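Local coordinates for thiamine monophosphate kinase (Aquifex aeolicus, PDB 1VQV), which probably catalyses the ATP-dependent phosphorylation of thiamine monophosphate to thiamine diphosphate, the active form of vitamin B1, at residues 87-90 with 91-94; 162-165 with 166-170; 227-231 with 232-236. All coordinates share one frame; numbering follows the deposited sequence.

Interaction 1: 87-90 with 91-94; sequences NLPE and DLEV
Leu92 folds back against Leu88 and Pro89 across a type I beta turn that runs from Pro89 to Leu92. The turn brings strand 77-88 to an end and leads the chain toward helix 94-111. Its closing bond is from Leu92 N to Pro89 O, 2.9 Å. The bond is bent, 139° at the hydrogen, and the donor sits above the carbonyl plane, 43° out of it.

The side chain of Leu92 can be followed outward from this bond. Leu92 CB lies beside the same acceptor, 3.2 Å from Pro89 O. It also faces the proline ring, with Pro89 CD 4.3 Å from Leu92 CB. CG stands anti to the backbone N (chi1 -173°), which carries the branch away from the turn and toward the strand end. There CD2 makes the apolar contact of the tip: Leu92 CD2 lies 3.8 Å from Leu88 CD2, and the two leucines meet at a slant. Val97 of the following helix and Leu3 of the second subunit each touch both leucines.

The outer side of the turn is acidic. Asp91 bends back so that Asp91 OD1 comes 3.4 Å from Pro89 CB. Glu90 extends outward, and Glu90 OE2 stays 5.9 Å from Asp91 OD1. Arg2 of the second subunit makes a weak hydrogen bond to Asp91 O, and Lys4 of that subunit forms a long, weak ion pair with Glu90.

The contact therefore has two faces. The leucines and the proline bury an apolar patch that the dimer partner helps to cover. The like charges at the turn tip would probably disfavour each other slightly, and the basic residues opposite are likely to ease this.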
ATOM      1  N   ASN B  87      -9.306   3.687  -4.836  1.00 51.94           N
ATOM      2  CA  ASN B  87      -9.415   4.724  -5.858  1.00 52.54           C
ATOM      3  C   ASN B  87     -10.816   4.489  -6.416  1.00 52.71           C
ATOM      4  O   ASN B  87     -11.031   3.546  -7.171  1.00 53.57           O
ATOM      5  CB  ASN B  87      -8.399   4.503  -6.981  1.00 52.65           C
ATOM      6  CG  ASN B  87      -6.992   4.899  -6.599  1.00 53.35           C
ATOM      7  OD1 ASN B  87      -6.078   4.804  -7.418  1.00 55.38           O
ATOM      8  ND2 ASN B  87      -6.803   5.349  -5.360  1.00 54.43           N
ATOM      9  N   LEU B  88     -11.768   5.339  -6.054  1.00 52.66           N
ATOM     10  CA  LEU B  88     -13.138   5.150  -6.507  1.00 54.25           C
ATOM     11  C   LEU B  88     -13.713   6.284  -7.347  1.00 55.78           C
ATOM     12  O   LEU B  88     -13.470   7.458  -7.078  1.00 56.93           O
ATOM     13  CB  LEU B  88     -14.044   4.938  -5.292  1.00 51.92           C
ATOM     14  CG  LEU B  88     -13.568   3.889  -4.286  1.00 52.24           C
ATOM     15  CD1 LEU B  88     -14.216   4.107  -2.918  1.00 50.99           C
ATOM     16  CD2 LEU B  88     -13.878   2.525  -4.829  1.00 51.48           C
ATOM     17  N   PRO B  89     -14.483   5.942  -8.392  1.00 57.43           N
ATOM     18  CA  PRO B  89     -15.096   6.968  -9.250  1.00 58.37           C
ATOM     19  C   PRO B  89     -16.217   7.606  -8.416  1.00 59.48           C
ATOM     20  O   PRO B  89     -17.025   6.894  -7.813  1.00 57.74           O
ATOM     21  CB  PRO B  89     -15.647   6.155 -10.423  1.00 57.31           C
ATOM     22  CG  PRO B  89     -14.771   4.932 -10.449  1.00 57.09           C
ATOM     23  CD  PRO B  89     -14.619   4.602  -8.993  1.00 57.37           C
ATOM     24  N   GLU B  90     -16.276   8.935  -8.385  1.00 62.06           N
ATOM     25  CA  GLU B  90     -17.289   9.635  -7.587  1.00 63.21           C
ATOM     26  C   GLU B  90     -18.729   9.168  -7.868  1.00 61.14           C
ATOM     27  O   GLU B  90     -19.606   9.298  -7.016  1.00 59.75           O
ATOM     28  CB  GLU B  90     -17.175  11.168  -7.780  1.00 64.85           C
ATOM     29  CG  GLU B  90     -17.774  11.685  -9.088  1.00 69.51           C
ATOM     30  CD  GLU B  90     -17.642  13.208  -9.267  1.00 73.51           C
ATOM     31  OE1 GLU B  90     -17.832  13.951  -8.271  1.00 75.35           O
ATOM     32  OE2 GLU B  90     -17.371  13.668 -10.409  1.00 74.58           O
ATOM     33  N   ASP B  91     -18.968   8.607  -9.047  1.00 60.37           N
ATOM     34  CA  ASP B  91     -20.311   8.132  -9.400  1.00 60.93           C
ATOM     35  C   ASP B  91     -20.527   6.645  -9.142  1.00 59.23           C
ATOM     36  O   ASP B  91     -21.394   6.019  -9.746  1.00 59.48           O
ATOM     37  CB  ASP B  91     -20.597   8.417 -10.871  1.00 63.20           C
ATOM     38  CG  ASP B  91     -19.538   7.850 -11.773  1.00 66.03           C
ATOM     39  OD1 ASP B  91     -18.348   7.976 -11.396  1.00 67.77           O
ATOM     40  OD2 ASP B  91     -19.887   7.296 -12.849  1.00 67.48           O
ATOM     41  N   LEU B  92     -19.731   6.082  -8.249  1.00 57.99           N
ATOM     42  CA  LEU B  92     -19.861   4.682  -7.922  1.00 57.05           C
ATOM     43  C   LEU B  92     -20.985   4.499  -6.898  1.00 57.41           C
ATOM     44  O   LEU B  92     -21.179   5.347  -6.023  1.00 56.71           O
ATOM     45  CB  LEU B  92     -18.547   4.158  -7.342  1.00 54.37           C
ATOM     46  CG  LEU B  92     -18.558   2.644  -7.144  1.00 51.69           C
ATOM     47  CD1 LEU B  92     -18.645   1.981  -8.503  1.00 51.70           C
ATOM     48  CD2 LEU B  92     -17.319   2.185  -6.396  1.00 51.46           C
ATOM     49  N   GLU B  93     -21.727   3.397  -7.017  1.00 56.98           N
ATOM     50  CA  GLU B  93     -22.808   3.099  -6.085  1.00 56.32           C
ATOM     51  C   GLU B  93     -22.230   2.860  -4.700  1.00 55.15           C
ATOM     52  O   GLU B  93     -21.262   2.112  -4.541  1.00 56.60           O
ATOM     53  CB  GLU B  93     -23.580   1.847  -6.511  1.00 58.84           C
ATOM     54  CG  GLU B  93     -24.611   2.065  -7.592  1.00 61.42           C
ATOM     55  CD  GLU B  93     -23.991   2.184  -8.963  1.00 65.12           C
ATOM     56  OE1 GLU B  93     -22.733   2.205  -9.052  1.00 65.86           O
ATOM     57  OE2 GLU B  93     -24.762   2.257  -9.954  1.00 65.93           O
ATOM     58  N   VAL B  94     -22.821   3.482  -3.691  1.00 53.35           N
ATOM     59  CA  VAL B  94     -22.328   3.312  -2.335  1.00 52.89           C
ATOM     60  C   VAL B  94     -22.408   1.848  -1.919  1.00 52.27           C
ATOM     61  O   VAL B  94     -21.579   1.363  -1.155  1.00 51.61           O
ATOM     62  CB  VAL B  94     -23.149   4.153  -1.348  1.00 53.39           C
ATOM     63  CG1 VAL B  94     -22.716   3.858   0.058  1.00 53.74           C
ATOM     64  CG2 VAL B  94     -22.988   5.624  -1.661  1.00 55.50           C
TER

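Interaction 2: 162-165 with 166-170; sequences AGLE and LLLME
Ala162, Gly163 and Leu164 receive the backbone N-H groups of Leu166, Leu167 and Leu168, one helical turn further on. These are the regular bonds of the last part of helix 159-168. All three measure 2.9 Å, taken from Leu166 N to Ala162 O, Leu167 N to Gly163 O and Leu168 N to Leu164 O. The next bond in the series, Met169 N to Glu165 O, is weak at 3.1 Å. Glu170 then leaves the helical conformation with a positive phi of 54°.

The side chains spread round the axis. In Leu164 the CA-CB bond sets CG trans to N (chi1 172°), and this turns the tip along the helix toward Leu168. Leu164 CD1 reaches Leu168 CG at 4.2 Å. Leu166 and Leu168 each lie along the carbonyl four residues back. Leu166 CG is 3.1 Å from Ala162 O, and Leu168 CG is 3.1 Å from Leu164 O. Met169, a selenomethionine, has its CG beside Glu165 O.

Glu165 carries the polar contacts of the helix. Its OE1 is hydrogen-bonded to the hydroxyl groups of Tyr254 and Tyr243, and its OE2 forms a salt bridge with Arg161, one turn back. Both carboxylate oxygens thus have partners, and this probably fixes the rotation of the group.

The arrangement is that of a helix packed between two others. Leu164 and Leu167 lie against helix 176-186, and Ala162 and Leu166 against helix 238-246. The substrate site is near: the side chain of Leu164 is about 8 Å from that of the substrate-binding His50.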
ATOM      1  N   ALA B 162      -9.333 -21.204 -16.391  1.00 52.60           N
ATOM      2  CA  ALA B 162     -10.542 -21.615 -17.083  1.00 53.04           C
ATOM      3  C   ALA B 162     -11.696 -20.708 -16.633  1.00 53.73           C
ATOM      4  O   ALA B 162     -12.582 -20.368 -17.428  1.00 52.99           O
ATOM      5  CB  ALA B 162     -10.848 -23.094 -16.779  1.00 50.48           C
ATOM      6  N   GLY B 163     -11.662 -20.312 -15.359  1.00 54.18           N
ATOM      7  CA  GLY B 163     -12.681 -19.439 -14.794  1.00 53.95           C
ATOM      8  C   GLY B 163     -12.667 -18.035 -15.378  1.00 54.05           C
ATOM      9  O   GLY B 163     -13.725 -17.451 -15.629  1.00 53.92           O
ATOM     10  N   LEU B 164     -11.476 -17.485 -15.590  1.00 53.74           N
ATOM     11  CA  LEU B 164     -11.349 -16.155 -16.164  1.00 55.36           C
ATOM     12  C   LEU B 164     -11.873 -16.174 -17.598  1.00 56.96           C
ATOM     13  O   LEU B 164     -12.494 -15.215 -18.070  1.00 56.92           O
ATOM     14  CB  LEU B 164      -9.885 -15.711 -16.151  1.00 55.29           C
ATOM     15  CG  LEU B 164      -9.569 -14.412 -16.905  1.00 56.44           C
ATOM     16  CD1 LEU B 164     -10.472 -13.291 -16.404  1.00 54.27           C
ATOM     17  CD2 LEU B 164      -8.095 -14.056 -16.718  1.00 54.65           C
ATOM     18  N   GLU B 165     -11.611 -17.276 -18.291  1.00 58.37           N
ATOM     19  CA  GLU B 165     -12.058 -17.435 -19.666  1.00 58.07           C
ATOM     20  C   GLU B 165     -13.575 -17.580 -19.701  1.00 58.17           C
ATOM     21  O   GLU B 165     -14.218 -17.055 -20.610  1.00 58.69           O
ATOM     22  CB  GLU B 165     -11.387 -18.649 -20.309  1.00 57.37           C
ATOM     23  CG  GLU B 165      -9.939 -18.413 -20.735  1.00 56.52           C
ATOM     24  CD  GLU B 165      -9.197 -19.716 -20.984  1.00 56.96           C
ATOM     25  OE1 GLU B 165      -9.812 -20.666 -21.494  1.00 56.82           O
ATOM     26  OE2 GLU B 165      -7.999 -19.793 -20.678  1.00 58.82           O
ATOM     27  N   LEU B 166     -14.139 -18.289 -18.720  1.00 57.12           N
ATOM     28  CA  LEU B 166     -15.588 -18.466 -18.638  1.00 57.05           C
ATOM     29  C   LEU B 166     -16.225 -17.094 -18.344  1.00 59.27           C
ATOM     30  O   LEU B 166     -17.291 -16.749 -18.864  1.00 59.93           O
ATOM     31  CB  LEU B 166     -15.959 -19.471 -17.534  1.00 55.37           C
ATOM     32  CG  LEU B 166     -15.614 -20.959 -17.705  1.00 56.49           C
ATOM     33  CD1 LEU B 166     -16.163 -21.781 -16.544  1.00 54.60           C
ATOM     34  CD2 LEU B 166     -16.207 -21.470 -18.997  1.00 55.29           C
ATOM     35  N   LEU B 167     -15.571 -16.303 -17.504  1.00 60.18           N
ATOM     36  CA  LEU B 167     -16.088 -14.983 -17.212  1.00 59.57           C
ATOM     37  C   LEU B 167     -16.049 -14.172 -18.498  1.00 61.84           C
ATOM     38  O   LEU B 167     -17.041 -13.555 -18.873  1.00 62.78           O
ATOM     39  CB  LEU B 167     -15.242 -14.304 -16.141  1.00 56.64           C
ATOM     40  CG  LEU B 167     -15.491 -14.858 -14.748  1.00 55.63           C
ATOM     41  CD1 LEU B 167     -14.518 -14.235 -13.758  1.00 54.15           C
ATOM     42  CD2 LEU B 167     -16.942 -14.577 -14.352  1.00 53.36           C
ATOM     43  N   LEU B 168     -14.909 -14.182 -19.185  1.00 62.74           N
ATOM     44  CA  LEU B 168     -14.799 -13.419 -20.417  1.00 63.34           C
ATOM     45  C   LEU B 168     -15.874 -13.823 -21.431  1.00 64.02           C
ATOM     46  O   LEU B 168     -16.163 -13.081 -22.358  1.00 66.37           O
ATOM     47  CB  LEU B 168     -13.404 -13.576 -21.044  1.00 64.09           C
ATOM     48  CG  LEU B 168     -12.168 -13.079 -20.272  1.00 65.61           C
ATOM     49  CD1 LEU B 168     -10.940 -13.234 -21.161  1.00 64.15           C
ATOM     50  CD2 LEU B 168     -12.323 -11.607 -19.856  1.00 65.06           C
HETATM   51  N   MSE B 169     -16.477 -14.989 -21.279  1.00 64.32           N
HETATM   52  CA  MSE B 169     -17.499 -15.368 -22.248  1.00 66.57           C
HETATM   53  C   MSE B 169     -18.774 -14.595 -21.963  1.00 66.05           C
HETATM   54  O   MSE B 169     -19.679 -14.529 -22.800  1.00 66.41           O
HETATM   55  CB  MSE B 169     -17.786 -16.870 -22.194  1.00 68.42           C
HETATM   56  CG  MSE B 169     -16.538 -17.728 -22.251  1.00 72.13           C
HETATM   57 SE   MSE B 169     -16.931 -19.604 -22.457  1.00 79.58          SE
HETATM   58  CE  MSE B 169     -18.109 -19.842 -20.921  1.00 78.06           C
ATOM     59  N   GLU B 170     -18.841 -14.018 -20.770  1.00 65.46           N
ATOM     60  CA  GLU B 170     -20.001 -13.243 -20.362  1.00 64.64           C
ATOM     61  C   GLU B 170     -21.318 -13.994 -20.485  1.00 63.92           C
ATOM     62  O   GLU B 170     -22.320 -13.412 -20.872  1.00 63.61           O
ATOM     63  CB  GLU B 170     -20.089 -11.945 -21.167  1.00 65.60           C
ATOM     64  CG  GLU B 170     -19.347 -10.783 -20.543  1.00 67.26           C
ATOM     65  CD  GLU B 170     -19.673  -9.461 -21.225  1.00 70.65           C
ATOM     66  OE1 GLU B 170     -20.885  -9.211 -21.487  1.00 70.41           O
ATOM     67  OE2 GLU B 170     -18.721  -8.673 -21.483  1.00 70.01           O
TER

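Interaction 3: 227-231 with 232-236; sequences IEILS and EKLPL
Ile229 and Leu234 meet across a beta turn of type I geometry, Leu230 to Lys233, that follows strand 226-229. The turn starts the connection from this strand of the mixed sheet to helix 238-246. Lys233 N closes it with a bond to Leu230 O, 2.8 Å. The donor lies 40° out of the carbonyl plane, and the bond is bent, 144° at the hydrogen. A second bond, Leu234 N to Ser231 O, is weak at 3.4 Å.

The tightly packed part is buried and faces the interior. The first torsion of Ile229 places CG2 opposite the backbone N, which sends this methyl toward the chain beyond the turn. Ile229 CG2 lies 3.5 Å from Leu234 CD1, and the two side chains cross at about a right angle. Leu234 CB also comes 3.3 Å from Ser231 O, so the leucine lies against the turn backbone. Leu212 of helix 212-222 and Ile282 of strand 280-286 touch both Ile229 and Leu234. The pair thus belongs to the apolar layer between helix and sheet.

The other side is open to solvent. Leu230 is exposed here, and Glu232, within the turn, is exposed as well. Lys233 runs extended over Leu230, crossing it at a slant. Lys233 CD lies 3.5 Å from Leu230 CD1 and 3.6 Å from Leu230 CB, so its aliphatic part covers the leucine. Its amino group goes on to a salt bridge with Glu281. Replacing Lys233 by an alanine would probably leave Glu281 without this charged mate and strip the cover from the exposed Leu230.

Ser231 OG lies 2.9 Å from Glu232 N, at an angle too poor for a hydrogen bond; this hydroxyl is hydrogen-bonded instead to Asp294 OD1.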
ATOM      1  N   ILE B 227      15.138 -28.376 -11.733  1.00 60.82           N
ATOM      2  CA  ILE B 227      13.919 -29.103 -11.356  1.00 60.36           C
ATOM      3  C   ILE B 227      13.354 -29.971 -12.477  1.00 62.31           C
ATOM      4  O   ILE B 227      13.396 -29.594 -13.655  1.00 62.51           O
ATOM      5  CB  ILE B 227      12.801 -28.117 -10.856  1.00 58.57           C
ATOM      6  CG1 ILE B 227      13.151 -27.615  -9.453  1.00 57.80           C
ATOM      7  CG2 ILE B 227      11.425 -28.786 -10.865  1.00 57.84           C
ATOM      8  CD1 ILE B 227      12.062 -26.801  -8.791  1.00 56.80           C
ATOM      9  N   GLU B 228      12.821 -31.133 -12.099  1.00 63.44           N
ATOM     10  CA  GLU B 228      12.233 -32.069 -13.050  1.00 65.72           C
ATOM     11  C   GLU B 228      10.794 -32.393 -12.652  1.00 65.62           C
ATOM     12  O   GLU B 228      10.554 -32.978 -11.588  1.00 64.75           O
ATOM     13  CB  GLU B 228      13.039 -33.367 -13.081  1.00 68.48           C
ATOM     14  CG  GLU B 228      14.545 -33.182 -13.174  1.00 73.37           C
ATOM     15  CD  GLU B 228      15.289 -34.510 -13.112  1.00 75.27           C
ATOM     16  OE1 GLU B 228      14.747 -35.477 -12.517  1.00 75.79           O
ATOM     17  OE2 GLU B 228      16.419 -34.568 -13.646  1.00 76.25           O
ATOM     18  N   ILE B 229       9.852 -32.049 -13.529  1.00 65.40           N
ATOM     19  CA  ILE B 229       8.423 -32.272 -13.289  1.00 64.06           C
ATOM     20  C   ILE B 229       7.807 -33.277 -14.274  1.00 62.71           C
ATOM     21  O   ILE B 229       8.113 -33.266 -15.462  1.00 63.52           O
ATOM     22  CB  ILE B 229       7.640 -30.928 -13.414  1.00 63.79           C
ATOM     23  CG1 ILE B 229       8.117 -29.924 -12.356  1.00 63.73           C
ATOM     24  CG2 ILE B 229       6.145 -31.161 -13.264  1.00 64.83           C
ATOM     25  CD1 ILE B 229       7.524 -28.530 -12.557  1.00 64.15           C
ATOM     26  N   LEU B 230       6.928 -34.137 -13.772  1.00 61.82           N
ATOM     27  CA  LEU B 230       6.242 -35.134 -14.597  1.00 61.54           C
ATOM     28  C   LEU B 230       4.802 -34.686 -14.849  1.00 62.12           C
ATOM     29  O   LEU B 230       3.965 -34.670 -13.936  1.00 62.69           O
ATOM     30  CB  LEU B 230       6.261 -36.495 -13.903  1.00 60.50           C
ATOM     31  CG  LEU B 230       7.656 -37.099 -13.690  1.00 60.81           C
ATOM     32  CD1 LEU B 230       7.516 -38.396 -12.900  1.00 59.50           C
ATOM     33  CD2 LEU B 230       8.346 -37.355 -15.037  1.00 58.48           C
ATOM     34  N   SER B 231       4.521 -34.317 -16.095  1.00 61.49           N
ATOM     35  CA  SER B 231       3.203 -33.823 -16.484  1.00 60.34           C
ATOM     36  C   SER B 231       2.026 -34.654 -15.995  1.00 60.70           C
ATOM     37  O   SER B 231       0.973 -34.095 -15.700  1.00 61.20           O
ATOM     38  CB  SER B 231       3.117 -33.705 -18.003  1.00 60.71           C
ATOM     39  OG  SER B 231       2.928 -34.980 -18.586  1.00 60.56           O
ATOM     40  N   GLU B 232       2.196 -35.974 -15.914  1.00 60.90           N
ATOM     41  CA  GLU B 232       1.115 -36.858 -15.477  1.00 61.43           C
ATOM     42  C   GLU B 232       1.003 -37.041 -13.960  1.00 60.44           C
ATOM     43  O   GLU B 232       0.337 -37.962 -13.469  1.00 59.34           O
ATOM     44  CB  GLU B 232       1.216 -38.220 -16.189  1.00 64.66           C
ATOM     45  CG  GLU B 232       2.520 -39.021 -15.985  1.00 69.37           C
ATOM     46  CD  GLU B 232       2.396 -40.115 -14.913  1.00 72.64           C
ATOM     47  OE1 GLU B 232       1.326 -40.787 -14.849  1.00 73.86           O
ATOM     48  OE2 GLU B 232       3.374 -40.309 -14.146  1.00 73.71           O
ATOM     49  N   LYS B 233       1.647 -36.135 -13.232  1.00 59.25           N
ATOM     50  CA  LYS B 233       1.632 -36.119 -11.776  1.00 57.86           C
ATOM     51  C   LYS B 233       0.884 -34.855 -11.355  1.00 57.12           C
ATOM     52  O   LYS B 233       0.357 -34.763 -10.248  1.00 57.19           O
ATOM     53  CB  LYS B 233       3.058 -36.078 -11.250  1.00 57.56           C
ATOM     54  CG  LYS B 233       3.612 -37.425 -10.878  1.00 61.83           C
ATOM     55  CD  LYS B 233       5.107 -37.312 -10.615  1.00 64.60           C
ATOM     56  CE  LYS B 233       5.604 -38.362  -9.615  1.00 65.17           C
ATOM     57  NZ  LYS B 233       7.014 -38.063  -9.210  1.00 66.77           N
ATOM     58  N   LEU B 234       0.854 -33.888 -12.269  1.00 56.57           N
ATOM     59  CA  LEU B 234       0.189 -32.604 -12.089  1.00 55.74           C
ATOM     60  C   LEU B 234      -1.263 -32.798 -11.668  1.00 56.08           C
ATOM     61  O   LEU B 234      -2.030 -33.488 -12.345  1.00 55.55           O
ATOM     62  CB  LEU B 234       0.273 -31.809 -13.398  1.00 54.79           C
ATOM     63  CG  LEU B 234       1.381 -30.755 -13.562  1.00 54.73           C
ATOM     64  CD1 LEU B 234       2.668 -31.208 -12.922  1.00 55.80           C
ATOM     65  CD2 LEU B 234       1.592 -30.466 -15.036  1.00 54.61           C
ATOM     66  N   PRO B 235      -1.652 -32.198 -10.529  1.00 56.11           N
ATOM     67  CA  PRO B 235      -3.003 -32.270  -9.955  1.00 56.36           C
ATOM     68  C   PRO B 235      -4.034 -31.532 -10.787  1.00 56.35           C
ATOM     69  O   PRO B 235      -4.024 -30.305 -10.893  1.00 56.37           O
ATOM     70  CB  PRO B 235      -2.823 -31.666  -8.570  1.00 56.19           C
ATOM     71  CG  PRO B 235      -1.744 -30.656  -8.800  1.00 57.98           C
ATOM     72  CD  PRO B 235      -0.766 -31.379  -9.683  1.00 56.32           C
ATOM     73  N   LEU B 236      -4.930 -32.312 -11.371  1.00 55.90           N
ATOM     74  CA  LEU B 236      -5.969 -31.786 -12.221  1.00 54.42           C
ATOM     75  C   LEU B 236      -7.339 -31.994 -11.632  1.00 54.04           C
ATOM     76  O   LEU B 236      -7.706 -33.102 -11.251  1.00 53.60           O
ATOM     77  CB  LEU B 236      -5.898 -32.461 -13.576  1.00 55.90           C
ATOM     78  CG  LEU B 236      -4.964 -31.885 -14.641  1.00 55.35           C
ATOM     79  CD1 LEU B 236      -3.620 -31.474 -14.081  1.00 54.79           C
ATOM     80  CD2 LEU B 236      -4.831 -32.934 -15.715  1.00 53.61           C
TER

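Overall arrangement
From the N terminus the three contacts come in series. None encloses or crosses another. Interaction 1 rounds the turn between strand 77-88 and helix 94-111, in the N-terminal domain and at the dimer interface. Interaction 2 closes no loop: it lies within the last turns of helix 159-168, which packs on helices 176-186 and 238-246. Interaction 3 turns the chain out of strand 226-229, in the mixed sheet of the second half of the chain, and leads it toward that same helix 238-246. Interactions 1 and 3 lie on opposite sides of the chain's centre, their centres about 45 Å apart. Interaction 2 is about 25 Å from each, centre to centre.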